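Local coordinates for protein glutaconate CoA-transferase subunit A (Acidaminococcus fermentans, PDB 1POI) that catalyses, as the large subunit of the enzyme, the transfer of coenzyme A from acetyl-CoA to glutaconate and (R)-2-hydroxyglutarate in glutamate degradation, at residues 178-183 and 188-193; 196-201 and 227-232. All coordinates share one frame; numbering follows the deposited sequence.

Contact 1: residues 178-183 and 188-193; sequences HAQQAS and VRIWGG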
# COMPACT_ATOMS: atom_id res chain seq x y z
N HIS A 178 -21.53 10.70 -1.88
CA HIS A 178 -21.21 9.51 -1.11
C HIS A 178 -19.74 9.09 -1.29
O HIS A 178 -19.29 8.89 -2.40
CB HIS A 178 -22.14 8.36 -1.50
CG HIS A 178 -22.00 7.17 -0.62
ND1 HIS A 178 -22.43 7.17 0.69
CD2 HIS A 178 -21.33 6.01 -0.79
CE1 HIS A 178 -22.02 6.07 1.29
NE2 HIS A 178 -21.35 5.35 0.41
N ALA A 179 -19.02 8.91 -0.20
CA ALA A 179 -17.62 8.55 -0.31
C ALA A 179 -17.27 7.35 0.56
O ALA A 179 -18.03 6.98 1.45
CB ALA A 179 -16.79 9.73 0.08
N GLN A 180 -16.09 6.76 0.33
CA GLN A 180 -15.68 5.58 1.09
C GLN A 180 -15.18 5.87 2.49
O GLN A 180 -15.38 5.06 3.39
CB GLN A 180 -14.66 4.75 0.33
CG GLN A 180 -15.21 4.13 -0.93
CD GLN A 180 -15.17 5.10 -2.07
OE1 GLN A 180 -14.90 6.27 -1.87
NE2 GLN A 180 -15.35 4.61 -3.27
N GLN A 181 -14.52 7.00 2.68
CA GLN A 181 -14.01 7.35 4.02
C GLN A 181 -14.05 8.87 4.24
O GLN A 181 -13.89 9.66 3.29
CB GLN A 181 -12.57 6.87 4.21
CG GLN A 181 -12.30 5.42 3.90
CD GLN A 181 -10.83 5.13 3.82
OE1 GLN A 181 -10.16 5.51 2.86
NE2 GLN A 181 -10.29 4.48 4.85
N ALA A 182 -14.24 9.26 5.50
CA ALA A 182 -14.30 10.66 5.88
C ALA A 182 -13.90 10.76 7.34
O ALA A 182 -13.92 9.76 8.06
CB ALA A 182 -15.69 11.21 5.67
N SER A 183 -13.42 11.93 7.74
CA SER A 183 -13.01 12.15 9.12
C SER A 183 -14.07 12.96 9.88
O SER A 183 -15.03 13.49 9.27
CB SER A 183 -11.68 12.91 9.14
OG SER A 183 -11.63 13.89 8.10
N VAL A 188 -12.63 14.26 3.30
CA VAL A 188 -13.23 13.21 2.48
C VAL A 188 -12.31 12.51 1.49
O VAL A 188 -11.60 13.17 0.72
CB VAL A 188 -14.43 13.79 1.71
CG1 VAL A 188 -14.98 12.80 0.71
CG2 VAL A 188 -15.48 14.23 2.69
N ARG A 189 -12.39 11.17 1.48
CA ARG A 189 -11.61 10.30 0.61
C ARG A 189 -12.55 9.54 -0.33
O ARG A 189 -13.34 8.72 0.13
CB ARG A 189 -10.87 9.24 1.45
CG ARG A 189 -9.36 9.32 1.42
CD ARG A 189 -8.76 8.32 2.41
NE ARG A 189 -7.47 8.76 2.94
CZ ARG A 189 -6.62 8.00 3.62
NH1 ARG A 189 -6.89 6.72 3.87
NH2 ARG A 189 -5.51 8.53 4.13
N ILE A 190 -12.48 9.84 -1.63
CA ILE A 190 -13.27 9.15 -2.64
C ILE A 190 -12.32 8.30 -3.54
O ILE A 190 -11.57 8.87 -4.35
CB ILE A 190 -13.95 10.14 -3.59
CG1 ILE A 190 -14.91 11.06 -2.83
CG2 ILE A 190 -14.66 9.39 -4.72
CD1 ILE A 190 -15.58 12.10 -3.75
N TRP A 191 -12.32 6.98 -3.40
CA TRP A 191 -11.49 6.11 -4.23
C TRP A 191 -12.07 6.03 -5.68
O TRP A 191 -13.29 6.00 -5.86
CB TRP A 191 -11.47 4.71 -3.67
CG TRP A 191 -11.25 4.59 -2.20
CD1 TRP A 191 -10.68 5.51 -1.36
CD2 TRP A 191 -11.56 3.45 -1.39
NE1 TRP A 191 -10.61 5.00 -0.07
CE2 TRP A 191 -11.14 3.74 -0.07
CE3 TRP A 191 -12.15 2.21 -1.66
CZ2 TRP A 191 -11.29 2.83 0.99
CZ3 TRP A 191 -12.30 1.32 -0.61
CH2 TRP A 191 -11.87 1.63 0.70
N GLY A 192 -11.22 5.98 -6.69
CA GLY A 192 -11.73 5.92 -8.04
C GLY A 192 -12.16 7.28 -8.54
O GLY A 192 -11.93 8.26 -7.86
N GLY A 193 -12.71 7.36 -9.74
CA GLY A 193 -13.15 8.63 -10.28
C GLY A 193 -14.14 9.34 -9.37
O GLY A 193 -14.93 8.72 -8.68

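Contact 2: residues 196-201 and 227-232; sequences QDVDIA and NDIPGM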
# COMPACT_ATOMS: atom_id res chain seq x y z
N GLN A 196 -18.63 14.63 -10.72
CA GLN A 196 -18.77 16.02 -10.31
C GLN A 196 -18.66 16.21 -8.80
O GLN A 196 -18.75 17.32 -8.29
CB GLN A 196 -20.13 16.55 -10.74
CG GLN A 196 -21.27 15.97 -9.92
CD GLN A 196 -21.81 14.65 -10.43
OE1 GLN A 196 -21.24 14.01 -11.34
NE2 GLN A 196 -22.92 14.24 -9.87
N ASP A 197 -18.42 15.14 -8.08
CA ASP A 197 -18.38 15.22 -6.64
C ASP A 197 -17.56 16.28 -5.93
O ASP A 197 -18.07 16.87 -4.98
CB ASP A 197 -18.11 13.85 -6.04
CG ASP A 197 -19.24 12.91 -6.30
OD1 ASP A 197 -19.92 13.05 -7.34
OD2 ASP A 197 -19.45 12.01 -5.47
N VAL A 198 -16.33 16.54 -6.37
CA VAL A 198 -15.48 17.55 -5.71
C VAL A 198 -15.91 18.99 -6.07
O VAL A 198 -15.89 19.89 -5.22
CB VAL A 198 -13.99 17.29 -6.01
CG1 VAL A 198 -13.10 18.29 -5.29
CG2 VAL A 198 -13.61 15.89 -5.55
N ASP A 199 -16.33 19.18 -7.32
CA ASP A 199 -16.80 20.47 -7.80
C ASP A 199 -18.01 20.91 -6.97
O ASP A 199 -18.00 21.97 -6.37
CB ASP A 199 -17.27 20.34 -9.26
CG ASP A 199 -16.13 20.45 -10.27
OD1 ASP A 199 -14.99 20.84 -9.92
OD2 ASP A 199 -16.42 20.17 -11.45
N ILE A 200 -19.06 20.10 -6.94
CA ILE A 200 -20.26 20.45 -6.19
C ILE A 200 -20.08 20.57 -4.66
O ILE A 200 -20.94 21.15 -3.99
CB ILE A 200 -21.46 19.52 -6.55
CG1 ILE A 200 -21.23 18.08 -6.06
CG2 ILE A 200 -21.61 19.50 -8.03
CD1 ILE A 200 -22.42 17.13 -6.28
N ALA A 201 -18.99 20.05 -4.11
CA ALA A 201 -18.73 20.18 -2.65
C ALA A 201 -17.91 21.46 -2.41
O ALA A 201 -17.63 21.82 -1.27
CB ALA A 201 -17.95 18.98 -2.11
N ASN A 227 -6.60 12.22 -0.06
CA ASN A 227 -7.77 13.02 0.28
C ASN A 227 -8.24 13.87 -0.91
O ASN A 227 -7.42 14.42 -1.66
CB ASN A 227 -7.45 13.83 1.52
CG ASN A 227 -6.87 12.97 2.62
OD1 ASN A 227 -7.05 11.76 2.63
ND2 ASN A 227 -6.14 13.57 3.53
N ASP A 228 -9.55 13.94 -1.10
CA ASP A 228 -10.11 14.68 -2.23
C ASP A 228 -10.81 16.01 -1.89
O ASP A 228 -11.06 16.84 -2.79
CB ASP A 228 -11.08 13.79 -2.98
CG ASP A 228 -10.42 12.54 -3.51
OD1 ASP A 228 -10.28 11.56 -2.77
OD2 ASP A 228 -10.07 12.56 -4.69
N ILE A 229 -11.19 16.16 -0.62
CA ILE A 229 -11.86 17.36 -0.15
C ILE A 229 -11.40 17.69 1.27
O ILE A 229 -11.27 16.78 2.11
CB ILE A 229 -13.39 17.22 -0.15
CG1 ILE A 229 -13.90 16.88 -1.55
CG2 ILE A 229 -14.05 18.54 0.26
CD1 ILE A 229 -15.24 16.21 -1.50
N PRO A 230 -11.08 18.97 1.54
CA PRO A 230 -10.62 19.50 2.83
C PRO A 230 -11.83 19.66 3.72
O PRO A 230 -12.90 20.04 3.23
CB PRO A 230 -10.10 20.89 2.48
CG PRO A 230 -10.05 20.92 0.96
CD PRO A 230 -11.14 20.05 0.53
N GLY A 231 -11.66 19.44 5.02
CA GLY A 231 -12.76 19.56 5.95
C GLY A 231 -13.62 20.80 5.80
O GLY A 231 -14.85 20.72 5.81
N MET A 232 -12.96 21.95 5.61
CA MET A 232 -13.61 23.26 5.44
C MET A 232 -14.84 23.27 4.54
O MET A 232 -15.83 23.93 4.86
CB MET A 232 -12.61 24.29 4.90
CG MET A 232 -11.41 24.54 5.81
SD MET A 232 -9.86 23.75 5.26
CE MET A 232 -9.61 24.66 3.67

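Contact 1: residues 178-183 and 188-193
Q180 and W191 lie flat together: the glutamine amide is stacked on the indole, planes 14° apart, and Q180 CB sits over the six-membered ring in a CH-pi contact, 3.7 Å from its centroid. A bend at chi2 (83°) turns the amide back along the ring, where OE1 accepts a hydrogen bond from the backbone N of W191 at 3.1 Å, the donor standing above the carbonyl plane. Q181 comes to the edge of the indole, its OE1 taking the bond from W191 NE1 (3.0 Å) almost in the ring plane, the amide turned steeply to it. Long, flexible amides suit both places, covering a face and meeting the ring N-H. Without the indole, as with an alanine here, Q181 OE1 would probably lose its donor and its amide turn more freely, while Q180 would lose the ring beneath its CB and CG.

The same Q181 OE1 lies 3.2 Å from R189 CD, at the edge of the guanidinium near its plane, amide and guanidinium being 59° apart; R189 NE is bonded to N227 OD1. Behind them, R189 N gives a bond to Q181 O at 2.8 Å, and R189 O accepts hydrogen bonds from Q181 N (3.3 Å) and, weakly, Q180 N: two residues face one in a classic beta bulge. The small A179 lets its CB approach V188 CG1 to 3.6 Å and I190 CG1 to 3.7 Å. The hairpin of 181-182 and 188-189 begins where the chain turns a corner at Q180, leaving strand 174-179 of the parallel sheet; V188 packs on V209 of strand 206-211.

Contact 2: residues 196-201 and 227-232
I229 has the most surface buried here, and its side chain reaches from an extended loop to the first turn of helix 197-203, where V198 and A201 receive it. The isoleucine meets the helix through one branch. CG1, anti to the carbonyl carbon (chi1 -58°), lies beside both methyls of the valine, 4.1 Å from V198 CG1 and equally near V198 CG2; CD1 then runs on to A201 CB at 3.9 Å. The side chains of V198 and I229 point opposite ways and pass side by side. Spaced three residues apart, V198 and A201 both turn toward the loop from the same side of the helix, the valine filling the space between the two backbones and the alanine, a single methyl, accepting the end of the longer isoleucine.

V198 also covers the chain just before I229. With CG1 anti to the backbone N (chi1 -178°), this methyl comes 3.5 Å from D228 O, while V198 CG2 lies 4.2 Å from D228 CB. The carboxylate of D228 has its partners elsewhere: a salt bridge to K194 and a bond from the backbone N of I190. D228 and I229 form a classic beta bulge against V188, which places the loop beside the hairpin, and I229 also touches I177 of strand 174-179.

The segments bury only 166 Å² together, by apolar side-chain packing and by a valine methyl against the carbonyl of D228. With no hydrogen bond between them the fit rests on shape, consistent with D228 O being bonded instead to an aromatic side chain of a neighbouring subunit.

In the fold
Followed from the N terminus, the chain leaves strand 174-179 of the parallel sheet, turns its corner, and closes contact 1 across a hairpin with only four residues between the segments. It then enters helix 197-203, where contact 2 opens; that contact closes after 25 intervening residues, past strands 206-211 and 213-214 and helix 217-221, in the loop before strand 236-239. The two are in series, neither enclosing the other, with centres about 9 Å apart. They touch directly: V188 O is 2.8 Å from D228 N, a probable hydrogen bond. The 227-232 loop thereby borders the hairpin as well as the helix.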